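PDB 1R6V: fervidolysin from Fervidobacterium pennivorans, which degrades keratin into peptides as a calcium-binding, subtilisin-like serine protease, allowing its bacterium to grow on native feathers. Local coordinates for residues I156-V161 / G206-K211; P170-Q175 / A200-A205; K225-V230 / H259-M264; G288-V293 / G389-L394. The protein carries 1 engineered substitution. One frame throughout, in Å; residues are numbered along the deposited sequence.

Contact 1 of 4, residues I156-V161 / G206-K211; sequences IIVAVV and GTIAAK. With CA (calcium ion), chain B.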
loop_
_atom_site.group_PDB
_atom_site.type_symbol
_atom_site.label_atom_id
_atom_site.label_comp_id
_atom_site.label_asym_id
_atom_site.label_seq_id
_atom_site.Cartn_x
_atom_site.Cartn_y
_atom_site.Cartn_z
ATOM N N ILE A 156 11.109 16.348 19.256
ATOM C CA ILE A 156 10.661 15.421 18.222
ATOM C C ILE A 156 9.151 15.260 18.315
ATOM O O ILE A 156 8.617 15.030 19.396
ATOM C CB ILE A 156 11.348 14.023 18.373
ATOM C CG1 ILE A 156 12.872 14.161 18.292
ATOM C CG2 ILE A 156 10.846 13.076 17.270
ATOM C CD1 ILE A 156 13.387 14.900 17.043
ATOM N N ILE A 157 8.463 15.415 17.183
ATOM C CA ILE A 157 7.007 15.266 17.138
ATOM C C ILE A 157 6.691 13.869 16.595
ATOM O O ILE A 157 7.146 13.492 15.522
ATOM C CB ILE A 157 6.358 16.327 16.207
ATOM C CG1 ILE A 157 6.487 17.714 16.843
ATOM C CG2 ILE A 157 4.870 16.016 15.981
ATOM C CD1 ILE A 157 6.106 18.853 15.901
ATOM N N VAL A 158 5.910 13.107 17.357
ATOM C CA VAL A 158 5.527 11.749 16.964
ATOM C C VAL A 158 4.039 11.708 16.640
ATOM O O VAL A 158 3.213 12.050 17.503
ATOM C CB VAL A 158 5.734 10.762 18.139
ATOM C CG1 VAL A 158 5.236 9.374 17.765
ATOM C CG2 VAL A 158 7.198 10.731 18.548
ATOM N N ALA A 159 3.692 11.285 15.430
ATOM C CA ALA A 159 2.281 11.186 15.074
ATOM C C ALA A 159 1.773 9.810 15.441
ATOM O O ALA A 159 2.344 8.796 15.037
ATOM C CB ALA A 159 2.065 11.434 13.588
ATOM N N VAL A 160 0.705 9.790 16.232
ATOM C CA VAL A 160 0.081 8.531 16.627
ATOM C C VAL A 160 -1.157 8.451 15.717
ATOM O O VAL A 160 -2.161 9.120 15.945
ATOM C CB VAL A 160 -0.278 8.541 18.140
ATOM C CG1 VAL A 160 -1.242 7.385 18.475
ATOM C CG2 VAL A 160 1.012 8.380 18.967
ATOM N N VAL A 161 -1.048 7.622 14.685
ATOM C CA VAL A 161 -2.076 7.438 13.648
ATOM C C VAL A 161 -2.868 6.250 14.140
ATOM O O VAL A 161 -2.504 5.101 13.925
ATOM C CB VAL A 161 -1.375 7.201 12.312
ATOM C CG1 VAL A 161 -2.404 7.207 11.175
ATOM C CG2 VAL A 161 -0.326 8.318 12.112
ATOM N N GLY A 206 1.043 6.773 25.723
ATOM C CA GLY A 206 1.745 6.650 26.994
ATOM C C GLY A 206 3.051 5.867 26.882
ATOM O O GLY A 206 4.035 6.219 27.510
ATOM N N THR A 207 3.069 4.801 26.084
ATOM C CA THR A 207 4.299 4.008 25.960
ATOM C C THR A 207 5.407 4.832 25.340
ATOM O O THR A 207 6.572 4.725 25.711
ATOM C CB THR A 207 4.055 2.770 25.096
ATOM O OG1 THR A 207 3.161 1.897 25.802
ATOM C CG2 THR A 207 5.364 2.048 24.795
ATOM N N ILE A 208 5.013 5.664 24.395
ATOM C CA ILE A 208 5.947 6.536 23.688
ATOM C C ILE A 208 6.395 7.747 24.497
ATOM O O ILE A 208 7.590 8.041 24.573
ATOM C CB ILE A 208 5.321 7.089 22.392
ATOM C CG1 ILE A 208 5.107 5.958 21.384
ATOM C CG2 ILE A 208 6.227 8.179 21.787
ATOM C CD1 ILE A 208 4.272 6.365 20.185
ATOM N N ALA A 209 5.435 8.468 25.076
ATOM C CA ALA A 209 5.780 9.687 25.793
ATOM C C ALA A 209 5.046 10.030 27.083
ATOM O O ALA A 209 4.815 11.212 27.354
ATOM C CB ALA A 209 5.666 10.864 24.827
ATOM N N ALA A 210 4.667 9.050 27.892
ATOM C CA ALA A 210 4.014 9.420 29.137
ATOM C C ALA A 210 5.012 10.324 29.877
ATOM O O ALA A 210 6.224 10.094 29.864
ATOM C CB ALA A 210 3.675 8.177 29.970
ATOM N N LYS A 211 4.494 11.358 30.518
ATOM C CA LYS A 211 5.312 12.343 31.225
ATOM C C LYS A 211 6.187 11.827 32.371
ATOM O O LYS A 211 5.740 11.040 33.194
ATOM C CB LYS A 211 4.379 13.435 31.745
ATOM C CG LYS A 211 5.039 14.689 32.291
ATOM C CD LYS A 211 3.963 15.579 32.922
ATOM C CE LYS A 211 4.537 16.879 33.460
ATOM N NZ LYS A 211 3.498 17.713 34.138
HETATM CA CA CA B . 4.593 9.821 34.743
#
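Ile208 points from helix 200-209 at the strand 157-161 and meets it with a single methyl. Its CD1 lies 4.0 Å from Val158 CG1 and equally far from Val160 CG2, so it bridges two valines on one face of the strand. The two meetings differ in direction. Val158 and Ile208 meet end to end, while Val160 and Ile208 run alongside each other, pointing opposite ways. The valines also use different branches. Val158 offers the methyl anti to its backbone N (chi1 176°), Val160 the one beside its backbone N. Ile208 is nearly extended beyond CB, with chi2 at 170°, which carries CD1 out to the strand. Ala159, between the valines, faces the other way. The contact is purely apolar and all three residues are buried. Just beyond the helix, the carbonyl O of Lys211 binds the calcium ion at 2.3 Å. Five further ligand atoms come from Glu129, Asp171, Asp213, Lys215 and Ile217. The strand pairs in parallel with strands 225-230 and 263-269 in the central sheet of the catalytic domain. Ile226 of strand 225-230 and Thr388 of helix 380-397 also pack against Ile208.

Contact 2 of 4, residues P170-Q175 / A200-A205; sequences PDLEGQ and AGTHVA. Engineered in segment 200-205: Ala200 (natural residue His). With CA (calcium ion), chain B.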
loop_
_atom_site.group_PDB
_atom_site.type_symbol
_atom_site.label_atom_id
_atom_site.label_comp_id
_atom_site.label_asym_id
_atom_site.label_seq_id
_atom_site.Cartn_x
_atom_site.Cartn_y
_atom_site.Cartn_z
ATOM N N PRO A 170 -3.785 12.619 33.069
ATOM C CA PRO A 170 -2.759 13.346 33.812
ATOM C C PRO A 170 -1.328 13.001 33.393
ATOM O O PRO A 170 -0.476 13.882 33.346
ATOM C CB PRO A 170 -3.075 13.006 35.273
ATOM C CG PRO A 170 -3.779 11.687 35.195
ATOM C CD PRO A 170 -4.642 11.829 33.966
ATOM N N ASP A 171 -1.071 11.734 33.068
ATOM C CA ASP A 171 0.268 11.304 32.642
ATOM C C ASP A 171 0.617 11.802 31.229
ATOM O O ASP A 171 1.714 11.541 30.732
ATOM C CB ASP A 171 0.360 9.771 32.658
ATOM C CG ASP A 171 1.548 9.249 33.457
ATOM O OD1 ASP A 171 2.488 10.019 33.739
ATOM O OD2 ASP A 171 1.548 8.046 33.791
ATOM N N LEU A 172 -0.316 12.484 30.564
ATOM C CA LEU A 172 -0.037 13.002 29.228
ATOM C C LEU A 172 -0.097 14.518 29.211
ATOM O O LEU A 172 -0.038 15.130 28.145
ATOM C CB LEU A 172 -1.024 12.439 28.192
ATOM C CG LEU A 172 -0.946 10.921 27.970
ATOM C CD1 LEU A 172 -2.011 10.497 26.952
ATOM C CD2 LEU A 172 0.445 10.553 27.446
ATOM N N GLU A 173 -0.213 15.130 30.388
ATOM C CA GLU A 173 -0.276 16.588 30.462
ATOM C C GLU A 173 0.961 17.202 29.826
ATOM O O GLU A 173 2.082 16.788 30.105
ATOM C CB GLU A 173 -0.395 17.047 31.926
ATOM C CG GLU A 173 -0.708 18.542 32.078
ATOM C CD GLU A 173 0.526 19.432 31.945
ATOM O OE1 GLU A 173 0.367 20.624 31.589
ATOM O OE2 GLU A 173 1.649 18.947 32.212
ATOM N N GLY A 174 0.754 18.190 28.959
ATOM C CA GLY A 174 1.870 18.843 28.298
ATOM C C GLY A 174 2.540 18.022 27.213
ATOM O O GLY A 174 3.413 18.526 26.502
ATOM N N GLN A 175 2.111 16.768 27.053
ATOM C CA GLN A 175 2.699 15.866 26.066
ATOM C C GLN A 175 1.955 15.718 24.743
ATOM O O GLN A 175 2.518 15.207 23.777
ATOM C CB GLN A 175 2.852 14.464 26.674
ATOM C CG GLN A 175 3.677 14.440 27.936
ATOM C CD GLN A 175 5.144 14.640 27.653
ATOM O OE1 GLN A 175 5.880 13.684 27.387
ATOM N NE2 GLN A 175 5.577 15.891 27.681
ATOM N N ALA A 200 -6.964 2.390 22.295
ATOM C CA ALA A 200 -5.643 2.072 21.751
ATOM C C ALA A 200 -4.658 3.217 21.608
ATOM O O ALA A 200 -3.539 3.125 22.098
ATOM C CB ALA A 200 -5.784 1.363 20.420
ATOM N N GLY A 201 -5.069 4.287 20.941
ATOM C CA GLY A 201 -4.160 5.417 20.735
ATOM C C GLY A 201 -3.583 6.018 22.006
ATOM O O GLY A 201 -2.438 6.478 22.053
ATOM N N THR A 202 -4.385 6.040 23.064
ATOM C CA THR A 202 -3.914 6.589 24.339
ATOM C C THR A 202 -2.869 5.671 24.967
ATOM O O THR A 202 -1.893 6.136 25.557
ATOM C CB THR A 202 -5.077 6.738 25.326
ATOM O OG1 THR A 202 -6.066 7.594 24.748
ATOM C CG2 THR A 202 -4.611 7.353 26.639
ATOM N N HIS A 203 -3.091 4.363 24.848
ATOM C CA HIS A 203 -2.142 3.385 25.381
ATOM C C HIS A 203 -0.821 3.570 24.613
ATOM O O HIS A 203 0.264 3.606 25.199
ATOM C CB HIS A 203 -2.722 1.971 25.216
ATOM C CG HIS A 203 -2.079 0.943 26.092
ATOM N ND1 HIS A 203 -0.944 0.256 25.722
ATOM C CD2 HIS A 203 -2.404 0.496 27.331
ATOM C CE1 HIS A 203 -0.596 -0.570 26.692
ATOM N NE2 HIS A 203 -1.467 -0.446 27.683
ATOM N N VAL A 204 -0.927 3.717 23.300
ATOM C CA VAL A 204 0.231 3.947 22.437
ATOM C C VAL A 204 0.973 5.214 22.865
ATOM O O VAL A 204 2.197 5.212 23.031
ATOM C CB VAL A 204 -0.226 4.133 20.968
ATOM C CG1 VAL A 204 0.943 4.616 20.099
ATOM C CG2 VAL A 204 -0.800 2.818 20.435
ATOM N N ALA A 205 0.225 6.299 23.028
ATOM C CA ALA A 205 0.800 7.576 23.422
ATOM C C ALA A 205 1.583 7.486 24.736
ATOM O O ALA A 205 2.662 8.050 24.852
ATOM C CB ALA A 205 -0.306 8.639 23.538
HETATM CA CA CA B . 4.593 9.821 34.743
#
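Leu172 and Ala205 bring the two backbones closest, with their CA atoms 8.0 Å apart, where a short 3-10 turn at 170-172 faces helix 200-209. Leu172 carries the whole contact from its side. Its CG stands beside the backbone N (chi1 -64°) and the chain then runs out extended (chi2 178°), which carries CD1 out to the helix, with CD2 branching toward the Ala205 carbonyl. Leu172 CD1 is 4.1 Å from Thr202 CG2 and 4.2 Å from Ala205 CB. Leu172 CD2 lies 4.2 Å from Ala205 O. One leucine end therefore covers two residues a single helical turn apart. Leu172 and Thr202 cross obliquely, and Thr202 presents its methyl, not its hydroxyl, whose OG1 is hydrogen-bonded to the backbone N of Asp166. Ala205 points its CB at the leucine.

The residue before Leu172 is a calcium ligand. Asp171 OD1 binds the calcium ion at 2.3 Å, and Asp171 OD2 is 3.7 Å from the ion, so one carboxylate oxygen does the binding. OD2 is hydrogen-bonded to Tyr374 OH, which probably helps to fix the rotation of the carboxylate. Thus the turn joins a metal site to the helix. That helix starts at Ala200, an engineered residue that replaces the histidine inferred to belong to the charge relay system. The loop residue Val165 packs on both Leu172 and Ala205, while on other sides of the helix Val204 lies against strand 157-162 and Pro385 of helix 380-397, and His203 packs on Ile347 of strand 347-350.

Contact 3 of 4, residues K225-V230 / H259-M264; sequences KIMPIV and HGAKVM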
loop_
_atom_site.group_PDB
_atom_site.type_symbol
_atom_site.label_atom_id
_atom_site.label_comp_id
_atom_site.label_asym_id
_atom_site.label_seq_id
_atom_site.Cartn_x
_atom_site.Cartn_y
_atom_site.Cartn_z
ATOM N N LYS A 225 6.806 14.754 21.866
ATOM C CA LYS A 225 5.436 15.247 21.912
ATOM C C LYS A 225 4.604 14.351 21.013
ATOM O O LYS A 225 5.093 13.844 20.008
ATOM C CB LYS A 225 5.346 16.692 21.404
ATOM C CG LYS A 225 6.002 17.716 22.323
ATOM C CD LYS A 225 5.294 17.769 23.660
ATOM C CE LYS A 225 5.663 19.025 24.446
ATOM N NZ LYS A 225 7.105 19.059 24.780
ATOM N N ILE A 226 3.337 14.194 21.374
ATOM C CA ILE A 226 2.416 13.343 20.638
ATOM C C ILE A 226 1.445 14.152 19.788
ATOM O O ILE A 226 0.747 15.033 20.297
ATOM C CB ILE A 226 1.580 12.476 21.614
ATOM C CG1 ILE A 226 2.503 11.605 22.474
ATOM C CG2 ILE A 226 0.567 11.620 20.833
ATOM C CD1 ILE A 226 3.270 10.558 21.699
ATOM N N MET A 227 1.387 13.830 18.499
ATOM C CA MET A 227 0.464 14.494 17.572
ATOM C C MET A 227 -0.583 13.451 17.181
ATOM O O MET A 227 -0.296 12.530 16.432
ATOM C CB MET A 227 1.215 14.981 16.316
ATOM C CG MET A 227 0.309 15.477 15.163
ATOM S SD MET A 227 1.308 15.859 13.658
ATOM C CE MET A 227 1.802 17.628 14.054
ATOM N N PRO A 228 -1.806 13.569 17.713
ATOM C CA PRO A 228 -2.833 12.586 17.358
ATOM C C PRO A 228 -3.452 12.798 15.972
ATOM O O PRO A 228 -3.800 13.924 15.599
ATOM C CB PRO A 228 -3.866 12.727 18.482
ATOM C CG PRO A 228 -3.637 14.100 19.015
ATOM C CD PRO A 228 -2.170 14.336 18.917
ATOM N N ILE A 229 -3.537 11.713 15.207
ATOM C CA ILE A 229 -4.154 11.715 13.881
ATOM C C ILE A 229 -5.222 10.639 13.994
ATOM O O ILE A 229 -4.918 9.456 14.157
ATOM C CB ILE A 229 -3.157 11.355 12.743
ATOM C CG1 ILE A 229 -1.954 12.316 12.748
ATOM C CG2 ILE A 229 -3.900 11.373 11.389
ATOM C CD1 ILE A 229 -2.261 13.799 12.359
ATOM N N VAL A 230 -6.484 11.045 13.924
ATOM C CA VAL A 230 -7.565 10.094 14.096
ATOM C C VAL A 230 -7.964 9.390 12.814
ATOM O O VAL A 230 -8.589 9.994 11.942
ATOM C CB VAL A 230 -8.807 10.807 14.701
ATOM C CG1 VAL A 230 -9.936 9.804 14.965
ATOM C CG2 VAL A 230 -8.403 11.508 15.988
ATOM N N HIS A 259 3.037 19.290 9.113
ATOM C CA HIS A 259 3.074 19.961 10.395
ATOM C C HIS A 259 4.207 19.520 11.303
ATOM O O HIS A 259 4.149 19.724 12.514
ATOM C CB HIS A 259 1.720 19.817 11.099
ATOM C CG HIS A 259 0.646 20.661 10.487
ATOM N ND1 HIS A 259 0.184 21.817 11.080
ATOM C CD2 HIS A 259 0.031 20.586 9.282
ATOM C CE1 HIS A 259 -0.662 22.421 10.265
ATOM N NE2 HIS A 259 -0.772 21.696 9.165
ATOM N N GLY A 260 5.224 18.895 10.720
ATOM C CA GLY A 260 6.389 18.548 11.507
ATOM C C GLY A 260 6.626 17.200 12.152
ATOM O O GLY A 260 7.662 17.052 12.809
ATOM N N ALA A 261 5.719 16.233 12.011
ATOM C CA ALA A 261 5.976 14.919 12.611
ATOM C C ALA A 261 7.233 14.317 11.972
ATOM O O ALA A 261 7.402 14.395 10.756
ATOM C CB ALA A 261 4.771 13.982 12.386
ATOM N N LYS A 262 8.129 13.743 12.781
ATOM C CA LYS A 262 9.337 13.124 12.239
ATOM C C LYS A 262 9.281 11.599 12.283
ATOM O O LYS A 262 10.108 10.918 11.682
ATOM C CB LYS A 262 10.586 13.633 12.965
ATOM C CG LYS A 262 10.869 15.103 12.714
ATOM C CD LYS A 262 10.903 15.411 11.244
ATOM C CE LYS A 262 11.006 16.916 11.011
ATOM N NZ LYS A 262 10.901 17.236 9.558
ATOM N N VAL A 263 8.314 11.062 13.019
ATOM C CA VAL A 263 8.121 9.614 13.050
ATOM C C VAL A 263 6.628 9.395 13.320
ATOM O O VAL A 263 5.988 10.208 13.992
ATOM C CB VAL A 263 9.008 8.916 14.140
ATOM C CG1 VAL A 263 8.766 9.542 15.513
ATOM C CG2 VAL A 263 8.713 7.417 14.165
ATOM N N MET A 264 6.060 8.345 12.726
ATOM C CA MET A 264 4.636 8.013 12.921
ATOM C C MET A 264 4.510 6.569 13.359
ATOM O O MET A 264 5.274 5.720 12.913
ATOM C CB MET A 264 3.843 8.159 11.616
ATOM C CG MET A 264 3.986 9.537 10.952
ATOM S SD MET A 264 2.583 9.912 9.798
ATOM C CE MET A 264 3.378 11.197 8.754
#
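A right-handed beta-alpha-beta crossover joins strand 225-230 through helix 246-258 to strand 263-269, passing over strand 157-162, which lies between them in the sheet. This contact lies where the helix gives way to the second strand. Met227 touches His259 and Ala261 with the end of its side chain. Its CG is anti to the backbone N (chi1 170°) and the chain stays extended to the sulfur. It then bends at chi3 (-86°), turning the methyl aside. Met227 CE comes 3.5 Å from His259 O and 3.7 Å from His259 CB. Met227 SD lies 4.1 Å from Ala261 CB. The side chains of Met227 and His259 lie roughly perpendicular. The imidazole turns off from the methionine and stacks with Trp255. Gly260, with its positive phi of 96°, is the C-prime residue of a Schellman motif that closes the helix. Its own N is hydrogen-bonded to Thr257 O, and Ala261 N to Ala256 O. Trp255, Ala256 and Ile157 also pack on Met227. Van der Waals contact of the thioether and its methyl carries the meeting, including a touch on a carbonyl oxygen. The histidine takes part through CB and that oxygen, not its ring. His259 is exposed, whereas Met227 and Ala261 are buried.

Contact 4 of 4, residues G288-V293 / G389-L394; sequences GVVMVV and GVVAVL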
loop_
_atom_site.group_PDB
_atom_site.type_symbol
_atom_site.label_atom_id
_atom_site.label_comp_id
_atom_site.label_asym_id
_atom_site.label_seq_id
_atom_site.Cartn_x
_atom_site.Cartn_y
_atom_site.Cartn_z
ATOM N N GLY A 288 11.531 12.887 4.984
ATOM C CA GLY A 288 12.365 12.415 6.075
ATOM C C GLY A 288 11.662 11.831 7.283
ATOM O O GLY A 288 12.293 11.674 8.325
ATOM N N VAL A 289 10.379 11.504 7.161
ATOM C CA VAL A 289 9.652 10.948 8.300
ATOM C C VAL A 289 9.770 9.435 8.318
ATOM O O VAL A 289 9.631 8.773 7.280
ATOM C CB VAL A 289 8.146 11.306 8.285
ATOM C CG1 VAL A 289 7.932 12.798 7.980
ATOM C CG2 VAL A 289 7.434 10.442 7.310
ATOM N N VAL A 290 10.009 8.894 9.512
ATOM C CA VAL A 290 10.150 7.454 9.719
ATOM C C VAL A 290 8.763 6.890 9.960
ATOM O O VAL A 290 7.985 7.482 10.696
ATOM C CB VAL A 290 11.052 7.171 10.947
ATOM C CG1 VAL A 290 11.080 5.662 11.273
ATOM C CG2 VAL A 290 12.462 7.656 10.630
ATOM N N MET A 291 8.456 5.760 9.328
ATOM C CA MET A 291 7.141 5.145 9.471
ATOM C C MET A 291 7.282 3.772 10.122
ATOM O O MET A 291 7.809 2.861 9.502
ATOM C CB MET A 291 6.479 5.024 8.088
ATOM C CG MET A 291 6.221 6.400 7.407
ATOM S SD MET A 291 4.995 7.546 8.159
ATOM C CE MET A 291 3.592 7.450 6.924
ATOM N N VAL A 292 6.811 3.663 11.367
ATOM C CA VAL A 292 6.859 2.424 12.156
ATOM C C VAL A 292 5.480 1.774 12.035
ATOM O O VAL A 292 4.458 2.422 12.290
ATOM C CB VAL A 292 7.177 2.740 13.645
ATOM C CG1 VAL A 292 7.209 1.445 14.466
ATOM C CG2 VAL A 292 8.554 3.458 13.741
ATOM N N VAL A 293 5.452 0.513 11.627
ATOM C CA VAL A 293 4.181 -0.196 11.447
ATOM C C VAL A 293 4.242 -1.539 12.139
ATOM O O VAL A 293 5.225 -2.281 12.010
ATOM C CB VAL A 293 3.887 -0.444 9.954
ATOM C CG1 VAL A 293 2.509 -1.098 9.778
ATOM C CG2 VAL A 293 3.972 0.863 9.200
ATOM N N GLY A 389 9.149 5.066 20.007
ATOM C CA GLY A 389 9.800 5.826 21.064
ATOM C C GLY A 389 11.319 5.817 20.910
ATOM O O GLY A 389 11.993 6.829 21.112
ATOM N N VAL A 390 11.871 4.663 20.557
ATOM C CA VAL A 390 13.307 4.566 20.362
ATOM C C VAL A 390 13.709 5.482 19.203
ATOM O O VAL A 390 14.699 6.196 19.288
ATOM C CB VAL A 390 13.736 3.111 20.065
ATOM C CG1 VAL A 390 15.198 3.070 19.590
ATOM C CG2 VAL A 390 13.598 2.269 21.341
ATOM N N VAL A 391 12.942 5.450 18.113
ATOM C CA VAL A 391 13.247 6.320 16.973
ATOM C C VAL A 391 13.237 7.798 17.386
ATOM O O VAL A 391 14.094 8.587 16.965
ATOM C CB VAL A 391 12.223 6.106 15.806
ATOM C CG1 VAL A 391 12.456 7.140 14.674
ATOM C CG2 VAL A 391 12.388 4.698 15.234
ATOM N N ALA A 392 12.249 8.195 18.186
ATOM C CA ALA A 392 12.178 9.587 18.614
ATOM C C ALA A 392 13.429 10.006 19.388
ATOM O O ALA A 392 13.926 11.118 19.201
ATOM C CB ALA A 392 10.919 9.820 19.463
ATOM N N VAL A 393 13.921 9.130 20.260
ATOM C CA VAL A 393 15.137 9.428 21.032
ATOM C C VAL A 393 16.331 9.530 20.067
ATOM O O VAL A 393 17.147 10.457 20.152
ATOM C CB VAL A 393 15.379 8.333 22.139
ATOM C CG1 VAL A 393 16.695 8.605 22.899
ATOM C CG2 VAL A 393 14.217 8.373 23.149
ATOM N N LEU A 394 16.415 8.607 19.114
ATOM C CA LEU A 394 17.509 8.634 18.142
ATOM C C LEU A 394 17.507 9.886 17.279
ATOM O O LEU A 394 18.574 10.402 16.935
ATOM C CB LEU A 394 17.456 7.413 17.222
ATOM C CG LEU A 394 17.640 6.049 17.901
ATOM C CD1 LEU A 394 17.455 4.938 16.879
ATOM C CD2 LEU A 394 19.043 5.957 18.522
#
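Val290 and Val391 meet head on across the strand-helix interface, and the interactions between the segments are apolar. Val391 points at the strand from helix 380-397 and gives one methyl to each of two valines. Val391 CG1 is 4.0 Å from Val290 CG1. Val391 CG1 also lies 4.0 Å from Val290 CB and 4.1 Å from Val290 CG2, so it sits over the fork of the valine. The other branch, Val391 CG2, is 4.3 Å from Val292 CG2, a looser touch. With Val391 CG1 anti to the backbone N (chi1 174°), the two methyls spread along the strand. Val290 and Val292 face the helix, while Met291 between them packs on Phe281 and Ala284 of helix 275-286.

Backbone hydrogen bonds stay within the helix on one side and run to neighbouring strands on the other. Val393 N is hydrogen-bonded to Gly389 O at 3.1 Å within the helix. In the sheet, Val290 is hydrogen-bonded to Lys262 and Met264. Val263 and Ile406 also pack on Val391. A parallel sheet with helices on both faces is characteristic of the subtilisin fold, and helix 380-397 carries near its start Ser381, inferred to be in the charge relay system.

Overall arrangement
All four contacts lie in the catalytic domain and join parts of its largely parallel sheet and flanking helices. Contacts 1 and 2 share helix 200-209 and the calcium ion, with centres about 7 Å apart. Along the chain, contact 2 is nested inside the loop closed by contact 1. Contact 3 follows, then contact 4. Contact 1 is about 8 Å from contact 3 and about 10 Å from contact 4, centre to centre, and all three reach the same sheet. Strand 157-162 lies between strands 225-230 and 263-269, and strand 290-294 follows. Contacts 2 and 4, about 17 Å apart between centres, do not touch. The calcium site thus connects through helix 200-209 to the sheet core.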